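PDB 4MDU: annexin B22 from Schistosoma mansoni, which binds acidic phospholipid membranes in a calcium-dependent manner, aggregates liposomes when calcium is present, and takes part in worm reproduction and host-parasite interaction. Local coordinates for residues 10-13 / 14-17. Sequence-based numbering, arbitrary orientation.
Sequences GITR and SLIH
In the N-terminal loop before helix 38-48, R13 and H17 meet where the irregular chain of 10-13 turns into the short 3-10 segment 15-17. The turn opens with an ST turn at S14, whose OG accepts a hydrogen bond from I16 N at 3.1 Å with an N-H...O angle of 151°. The backbone bond from H17 N to S14 O, also 3.1 Å, closes the same turn. R13 starts with CG anti to its carbonyl carbon (chi1 -66°), and further bends at chi2 and chi3 turn the chain so that S14 N lies off the guanidinium edge, near its plane, where both reach E142. NH2 then comes within 3.7 Å of H17 NE2, approaching the ring obliquely, with guanidinium and imidazole planes 82° apart, so the two groups do not stack. What joins them is E142 of helix 140-156: its OE2 takes a salt bridge from R13 NE and a hydrogen bond from S14 N, while its OE1 is hydrogen-bonded to H17 NE2. On the imidazole face, I16 CG2 sits 3.9 Å above the ring centre. Upstream, the T12 hydroxyl donates to R13 O at 2.8 Å, from above the carbonyl plane. The N-terminal arm is thus tied to helix 140-156 by one carboxylate shared by two side chains and a backbone NH, with H17 O also bonded to R290. H17 NE2 probably carries a hydrogen toward OE1; the carboxylate would favour a charged ring and the arginine would oppose it, leaving the balance open.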
loop_
_atom_site.group_PDB
_atom_site.type_symbol
_atom_site.label_atom_id
_atom_site.label_comp_id
_atom_site.label_asym_id
_atom_site.label_seq_id
_atom_site.Cartn_x
_atom_site.Cartn_y
_atom_site.Cartn_z
ATOM N N GLY B 10 -4.290 32.159 2.817
ATOM C CA GLY B 10 -4.298 33.205 3.825
ATOM C C GLY B 10 -3.077 33.157 4.738
ATOM O O GLY B 10 -2.252 32.253 4.636
ATOM N N ILE B 11 -2.980 34.128 5.643
ATOM C CA ILE B 11 -1.790 34.307 6.470
ATOM C C ILE B 11 -1.288 33.018 7.101
ATOM O O ILE B 11 -0.079 32.847 7.298
ATOM C CB ILE B 11 -2.001 35.355 7.584
ATOM C CG1 ILE B 11 -2.293 36.732 6.985
ATOM C CG2 ILE B 11 -0.768 35.436 8.464
ATOM C CD1 ILE B 11 -3.717 36.914 6.499
ATOM N N THR B 12 -2.204 32.110 7.413
ATOM C CA THR B 12 -1.814 30.844 8.024
ATOM C C THR B 12 -2.576 29.648 7.471
ATOM O O THR B 12 -3.560 29.792 6.748
ATOM C CB THR B 12 -2.030 30.858 9.545
ATOM O OG1 THR B 12 -3.436 30.885 9.834
ATOM C CG2 THR B 12 -1.356 32.060 10.175
ATOM N N ARG B 13 -2.094 28.462 7.817
ATOM C CA ARG B 13 -2.883 27.253 7.668
ATOM C C ARG B 13 -4.027 27.413 8.650
ATOM O O ARG B 13 -3.935 28.189 9.600
ATOM C CB ARG B 13 -2.052 26.027 8.039
ATOM C CG ARG B 13 -0.881 25.746 7.094
ATOM C CD ARG B 13 -1.381 25.314 5.734
ATOM N NE ARG B 13 -2.371 24.239 5.845
ATOM C CZ ARG B 13 -2.141 22.965 5.528
ATOM N NH1 ARG B 13 -0.937 22.587 5.087
ATOM N NH2 ARG B 13 -3.110 22.064 5.657
ATOM N N SER B 14 -5.101 26.675 8.440
ATOM C CA SER B 14 -6.286 26.865 9.260
ATOM C C SER B 14 -5.999 26.518 10.723
ATOM O O SER B 14 -5.319 25.531 10.996
ATOM C CB SER B 14 -7.430 26.008 8.728
ATOM O OG SER B 14 -8.171 25.486 9.818
ATOM N N LEU B 15 -6.540 27.307 11.656
ATOM C CA LEU B 15 -6.301 27.090 13.089
ATOM C C LEU B 15 -6.811 25.746 13.590
ATOM O O LEU B 15 -6.433 25.281 14.671
ATOM C CB LEU B 15 -6.919 28.203 13.933
ATOM C CG LEU B 15 -5.911 29.004 14.747
ATOM C CD1 LEU B 15 -5.055 29.827 13.790
ATOM C CD2 LEU B 15 -6.634 29.904 15.739
ATOM N N ILE B 16 -7.673 25.117 12.807
ATOM C CA ILE B 16 -8.183 23.821 13.197
ATOM C C ILE B 16 -7.058 22.775 13.373
ATOM O O ILE B 16 -7.226 21.803 14.114
ATOM C CB ILE B 16 -9.226 23.331 12.195
ATOM C CG1 ILE B 16 -10.132 22.295 12.852
ATOM C CG2 ILE B 16 -8.541 22.783 10.952
ATOM C CD1 ILE B 16 -11.535 22.300 12.301
ATOM N N HIS B 17 -5.917 22.990 12.717
ATOM C CA HIS B 17 -4.743 22.096 12.872
ATOM C C HIS B 17 -3.842 22.461 14.054
ATOM O O HIS B 17 -2.874 21.758 14.342
ATOM C CB HIS B 17 -3.853 22.105 11.620
ATOM C CG HIS B 17 -4.585 21.832 10.343
ATOM N ND1 HIS B 17 -5.022 20.573 9.990
ATOM C CD2 HIS B 17 -4.937 22.653 9.325
ATOM C CE1 HIS B 17 -5.614 20.632 8.811
ATOM N NE2 HIS B 17 -5.583 21.885 8.389
#